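Local coordinates for transcriptional regulator (Rhodococcus sp., PDB 2O0Y), which probably binds DNA and regulates transcription as a dimeric member of the IclR family, at residues B[20-32]-B[44-58]. Numbering follows the deposited sequence.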
loop_
_atom_site.group_PDB
_atom_site.type_symbol
_atom_site.label_atom_id
_atom_site.label_comp_id
_atom_site.label_asym_id
_atom_site.label_seq_id
_atom_site.Cartn_x
_atom_site.Cartn_y
_atom_site.Cartn_z
ATOM N N ARG B 20 -5.638 -24.774 17.197
ATOM C CA ARG B 20 -6.978 -24.834 16.593
ATOM C C ARG B 20 -7.497 -23.420 16.338
ATOM O O ARG B 20 -8.030 -23.146 15.270
ATOM C CB ARG B 20 -7.951 -25.611 17.473
ATOM C CG ARG B 20 -9.165 -26.121 16.728
ATOM N N SER B 21 -7.339 -22.525 17.307
ATOM C CA SER B 21 -7.770 -21.138 17.132
ATOM C C SER B 21 -7.040 -20.435 16.030
ATOM O O SER B 21 -7.608 -19.571 15.332
ATOM C CB SER B 21 -7.689 -20.344 18.447
ATOM O OG SER B 21 -8.757 -20.774 19.298
ATOM N N VAL B 22 -5.755 -20.741 15.899
ATOM C CA VAL B 22 -4.931 -20.081 14.899
ATOM C C VAL B 22 -5.345 -20.578 13.512
ATOM O O VAL B 22 -5.425 -19.783 12.630
ATOM C CB VAL B 22 -3.417 -20.282 15.177
ATOM C CG1 VAL B 22 -2.539 -19.871 13.960
ATOM C CG2 VAL B 22 -3.025 -19.522 16.455
ATOM N N THR B 23 -5.621 -21.870 13.329
ATOM C CA THR B 23 -6.182 -22.390 12.058
ATOM C C THR B 23 -7.512 -21.736 11.683
ATOM O O THR B 23 -7.802 -21.490 10.508
ATOM C CB THR B 23 -6.464 -23.886 12.212
ATOM O OG1 THR B 23 -5.217 -24.511 12.376
ATOM C CG2 THR B 23 -7.091 -24.447 10.938
ATOM N N ARG B 24 -8.357 -21.507 12.693
ATOM C CA ARG B 24 -9.612 -20.853 12.489
ATOM C C ARG B 24 -9.397 -19.404 12.063
ATOM O O ARG B 24 -10.110 -18.898 11.232
ATOM C CB ARG B 24 -10.434 -20.916 13.796
ATOM C CG ARG B 24 -10.941 -22.398 14.045
ATOM C CD ARG B 24 -11.442 -22.562 15.454
ATOM N NE ARG B 24 -12.068 -23.883 15.569
ATOM C CZ ARG B 24 -12.669 -24.339 16.653
ATOM N NH1 ARG B 24 -12.742 -23.575 17.727
ATOM N NH2 ARG B 24 -13.198 -25.545 16.639
ATOM N N VAL B 25 -8.449 -18.706 12.663
ATOM C CA VAL B 25 -8.149 -17.352 12.239
ATOM C C VAL B 25 -7.688 -17.337 10.782
ATOM O O VAL B 25 -8.121 -16.546 9.992
ATOM C CB VAL B 25 -7.080 -16.716 13.175
ATOM C CG1 VAL B 25 -6.715 -15.377 12.679
ATOM C CG2 VAL B 25 -7.696 -16.584 14.598
ATOM N N ILE B 26 -6.771 -18.213 10.435
ATOM C CA ILE B 26 -6.372 -18.369 9.027
ATOM C C ILE B 26 -7.554 -18.728 8.127
ATOM O O ILE B 26 -7.700 -18.152 7.034
ATOM C CB ILE B 26 -5.195 -19.385 8.907
ATOM C CG1 ILE B 26 -3.989 -18.882 9.721
ATOM C CG2 ILE B 26 -4.802 -19.616 7.427
ATOM C CD1 ILE B 26 -2.883 -20.008 9.957
ATOM N N ASP B 27 -8.392 -19.694 8.514
ATOM C CA ASP B 27 -9.542 -20.049 7.697
ATOM C C ASP B 27 -10.480 -18.855 7.420
ATOM O O ASP B 27 -11.133 -18.743 6.347
ATOM C CB ASP B 27 -10.335 -21.209 8.391
ATOM C CG ASP B 27 -9.559 -22.486 8.434
ATOM O OD1 ASP B 27 -8.508 -22.591 7.737
ATOM O OD2 ASP B 27 -9.956 -23.404 9.201
ATOM N N LEU B 28 -10.603 -17.974 8.403
ATOM C CA LEU B 28 -11.479 -16.789 8.254
ATOM C C LEU B 28 -10.832 -15.790 7.311
ATOM O O LEU B 28 -11.480 -15.297 6.401
ATOM C CB LEU B 28 -11.727 -16.104 9.641
ATOM C CG LEU B 28 -12.644 -16.939 10.560
ATOM C CD1 LEU B 28 -12.604 -16.370 12.017
ATOM C CD2 LEU B 28 -14.127 -16.809 10.043
ATOM N N LEU B 29 -9.539 -15.518 7.498
ATOM C CA LEU B 29 -8.844 -14.571 6.617
ATOM C C LEU B 29 -8.814 -15.062 5.186
ATOM O O LEU B 29 -8.886 -14.293 4.238
ATOM C CB LEU B 29 -7.423 -14.392 7.134
ATOM C CG LEU B 29 -7.257 -13.641 8.455
ATOM C CD1 LEU B 29 -5.807 -13.720 8.959
ATOM C CD2 LEU B 29 -7.641 -12.161 8.165
ATOM N N GLU B 30 -8.717 -16.363 5.014
ATOM C CA GLU B 30 -8.758 -16.926 3.641
ATOM C C GLU B 30 -10.030 -16.636 2.882
ATOM O O GLU B 30 -10.073 -16.747 1.652
ATOM C CB GLU B 30 -8.562 -18.436 3.716
ATOM C CG GLU B 30 -7.178 -18.819 4.186
ATOM C CD GLU B 30 -6.159 -18.801 3.083
ATOM O OE1 GLU B 30 -6.537 -18.536 1.903
ATOM O OE2 GLU B 30 -4.968 -19.044 3.386
ATOM N N LEU B 31 -11.104 -16.256 3.580
ATOM C CA LEU B 31 -12.358 -15.983 2.853
ATOM C C LEU B 31 -12.326 -14.564 2.234
ATOM O O LEU B 31 -13.170 -14.206 1.459
ATOM C CB LEU B 31 -13.567 -16.054 3.835
ATOM C CG LEU B 31 -13.903 -17.479 4.297
ATOM C CD1 LEU B 31 -14.946 -17.402 5.447
ATOM C CD2 LEU B 31 -14.415 -18.251 3.099
ATOM N N PHE B 32 -11.379 -13.731 2.621
ATOM C CA PHE B 32 -11.215 -12.409 1.996
ATOM C C PHE B 32 -10.334 -12.509 0.786
ATOM O O PHE B 32 -9.156 -12.972 0.876
ATOM C CB PHE B 32 -10.607 -11.391 3.003
ATOM C CG PHE B 32 -11.515 -11.145 4.212
ATOM C CD1 PHE B 32 -11.557 -12.067 5.231
ATOM C CD2 PHE B 32 -12.359 -10.016 4.276
ATOM C CE1 PHE B 32 -12.410 -11.904 6.338
ATOM C CE2 PHE B 32 -13.221 -9.817 5.372
ATOM C CZ PHE B 32 -13.278 -10.725 6.406
ATOM N N LEU B 44 -18.914 -15.465 6.985
ATOM C CA LEU B 44 -17.771 -16.083 7.700
ATOM C C LEU B 44 -18.182 -17.381 8.341
ATOM O O LEU B 44 -17.431 -18.385 8.284
ATOM C CB LEU B 44 -17.191 -15.124 8.731
ATOM C CG LEU B 44 -16.642 -13.833 8.052
ATOM C CD1 LEU B 44 -16.229 -12.877 9.167
ATOM C CD2 LEU B 44 -15.446 -14.081 7.080
ATOM N N VAL B 45 -19.405 -17.430 8.858
ATOM C CA VAL B 45 -19.957 -18.715 9.390
ATOM C C VAL B 45 -20.169 -19.735 8.307
ATOM O O VAL B 45 -19.734 -20.898 8.444
ATOM C CB VAL B 45 -21.283 -18.479 10.160
ATOM C CG1 VAL B 45 -21.960 -19.826 10.564
ATOM C CG2 VAL B 45 -20.980 -17.646 11.364
ATOM N N GLU B 46 -20.825 -19.333 7.224
ATOM C CA GLU B 46 -21.073 -20.261 6.084
ATOM C C GLU B 46 -19.789 -20.793 5.437
ATOM O O GLU B 46 -19.700 -21.972 5.058
ATOM C CB GLU B 46 -21.887 -19.534 5.031
ATOM C CG GLU B 46 -23.356 -19.441 5.479
ATOM C CD GLU B 46 -24.231 -18.657 4.535
ATOM O OE1 GLU B 46 -23.722 -17.933 3.628
ATOM O OE2 GLU B 46 -25.448 -18.773 4.746
ATOM N N GLY B 47 -18.794 -19.918 5.318
ATOM C CA GLY B 47 -17.564 -20.256 4.624
ATOM C C GLY B 47 -16.658 -21.144 5.474
ATOM O O GLY B 47 -15.912 -21.973 4.952
ATOM N N THR B 48 -16.733 -21.013 6.780
ATOM C CA THR B 48 -15.940 -21.874 7.655
ATOM C C THR B 48 -16.675 -23.068 8.233
ATOM O O THR B 48 -16.014 -23.986 8.710
ATOM C CB THR B 48 -15.377 -21.101 8.857
ATOM O OG1 THR B 48 -16.456 -20.557 9.617
ATOM C CG2 THR B 48 -14.368 -19.971 8.445
ATOM N N LYS B 49 -18.015 -23.038 8.254
ATOM C CA LYS B 49 -18.814 -24.056 8.923
ATOM C C LYS B 49 -18.498 -24.137 10.428
ATOM O O LYS B 49 -18.755 -25.143 11.095
ATOM C CB LYS B 49 -18.672 -25.424 8.230
ATOM C CG LYS B 49 -19.127 -25.452 6.781
ATOM C CD LYS B 49 -19.085 -26.916 6.233
ATOM C CE LYS B 49 -19.461 -26.996 4.740
ATOM N NZ LYS B 49 -20.812 -26.401 4.476
ATOM N N LEU B 50 -17.973 -23.040 10.980
ATOM C CA LEU B 50 -17.767 -22.929 12.429
ATOM C C LEU B 50 -19.041 -22.454 13.105
ATOM O O LEU B 50 -19.828 -21.711 12.498
ATOM C CB LEU B 50 -16.628 -21.918 12.708
ATOM C CG LEU B 50 -15.199 -22.377 12.389
ATOM C CD1 LEU B 50 -14.185 -21.250 12.591
ATOM C CD2 LEU B 50 -14.809 -23.599 13.210
ATOM N N PRO B 51 -19.231 -22.811 14.386
ATOM C CA PRO B 51 -20.392 -22.303 15.073
ATOM C C PRO B 51 -20.356 -20.792 15.169
ATOM O O PRO B 51 -19.298 -20.211 15.409
ATOM C CB PRO B 51 -20.244 -22.873 16.472
ATOM C CG PRO B 51 -19.378 -24.068 16.315
ATOM C CD PRO B 51 -18.426 -23.691 15.248
ATOM N N LYS B 52 -21.516 -20.174 15.013
ATOM C CA LYS B 52 -21.617 -18.730 15.019
ATOM C C LYS B 52 -20.961 -18.103 16.262
ATOM O O LYS B 52 -20.273 -17.104 16.137
ATOM C CB LYS B 52 -23.087 -18.321 14.907
ATOM C CG LYS B 52 -23.264 -16.815 14.686
ATOM C CD LYS B 52 -24.643 -16.427 14.989
ATOM C CE LYS B 52 -24.897 -15.028 14.505
ATOM N NZ LYS B 52 -26.302 -14.946 14.117
ATOM N N THR B 53 -21.191 -18.662 17.457
ATOM C CA THR B 53 -20.554 -18.121 18.691
ATOM C C THR B 53 -19.011 -18.162 18.637
ATOM O O THR B 53 -18.342 -17.257 19.135
ATOM C CB THR B 53 -21.049 -18.842 19.986
ATOM O OG1 THR B 53 -20.743 -20.243 19.885
ATOM C CG2 THR B 53 -22.543 -18.674 20.160
ATOM N N THR B 54 -18.462 -19.199 18.014
ATOM C CA THR B 54 -17.014 -19.316 17.787
ATOM C C THR B 54 -16.549 -18.243 16.837
ATOM O O THR B 54 -15.592 -17.547 17.140
ATOM C CB THR B 54 -16.671 -20.688 17.216
ATOM O OG1 THR B 54 -17.108 -21.651 18.152
ATOM C CG2 THR B 54 -15.170 -20.850 16.920
ATOM N N VAL B 55 -17.236 -18.074 15.702
ATOM C CA VAL B 55 -16.875 -16.982 14.777
ATOM C C VAL B 55 -16.990 -15.599 15.415
ATOM O O VAL B 55 -16.107 -14.748 15.225
ATOM C CB VAL B 55 -17.692 -16.988 13.468
ATOM C CG1 VAL B 55 -17.187 -15.836 12.542
ATOM C CG2 VAL B 55 -17.480 -18.338 12.703
ATOM N N VAL B 56 -18.080 -15.351 16.150
ATOM C CA VAL B 56 -18.273 -14.054 16.805
ATOM C C VAL B 56 -17.094 -13.770 17.737
ATOM O O VAL B 56 -16.556 -12.666 17.738
ATOM C CB VAL B 56 -19.629 -13.994 17.535
ATOM C CG1 VAL B 56 -19.788 -12.694 18.410
ATOM C CG2 VAL B 56 -20.764 -14.135 16.560
ATOM N N ARG B 57 -16.688 -14.745 18.546
ATOM C CA ARG B 57 -15.557 -14.541 19.456
ATOM C C ARG B 57 -14.242 -14.237 18.710
ATOM O O ARG B 57 -13.464 -13.360 19.101
ATOM C CB ARG B 57 -15.396 -15.759 20.353
ATOM C CG ARG B 57 -14.066 -15.865 21.082
ATOM C CD ARG B 57 -14.119 -16.855 22.283
ATOM N NE ARG B 57 -14.694 -18.182 21.978
ATOM C CZ ARG B 57 -14.321 -19.036 21.010
ATOM N NH1 ARG B 57 -13.365 -18.731 20.120
ATOM N NH2 ARG B 57 -14.961 -20.205 20.901
ATOM N N LEU B 58 -13.980 -14.976 17.644
ATOM C CA LEU B 58 -12.712 -14.754 16.897
ATOM C C LEU B 58 -12.742 -13.437 16.183
ATOM O O LEU B 58 -11.726 -12.710 16.185
ATOM C CB LEU B 58 -12.419 -15.899 15.910
ATOM C CG LEU B 58 -12.112 -17.263 16.543
ATOM C CD1 LEU B 58 -12.181 -18.443 15.506
ATOM C CD2 LEU B 58 -10.731 -17.238 17.244
HETATM O O HOH W 1 -11.336 -20.846 18.718
#
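The Ser21 backbone borders Leu58, whose side chain is a knob among Ser21, Arg24, Val25 and Leu28. One ordered water bridges the segments here, accepting from NH1 of Arg24 and from NH1 of Arg57 and lying 2.6 Å from Ser21 OG. Arg24 covers this corner: CB meets Leu58 CD1 at 3.5 Å, and the chain, extended from CG to NE, runs over Leu50 to bring NE within 3.6 Å of Leu50 CD2 and the guanidinium past the Thr54 methyl. Helix 20-29 thus packs across helices 44-48 and 52-58, the latter at 85°, in the three-helix core of a winged helix-turn-helix domain, where helix 52-64 is probably the recognition helix that reads DNA. Asp27 puts its CB beside the Thr48 methyl, while its carboxylate pairs with Arg65 of the second subunit. Leu28 fills the hole between Leu44, Thr48, Val55 and Leu58, CD2 reaching Thr48 CG2 at 3.6 Å. With OG1 placed between the backbone N and the carbonyl carbon (chi1 60°), Thr48 donates it to Leu44 O at 2.7 Å and accepts from Leu50 N in an ST turn, its methyl left facing Leu28. A valine in its place would probably leave Leu50 N without this acceptor and free the turn to shift. Farther on, Leu31 CD1 touches Leu44 CD2 at 3.7 Å and both its methyls approach Gly47 CA; Phe32 CE1 lies 3.8 Å from the same Leu44 CD2.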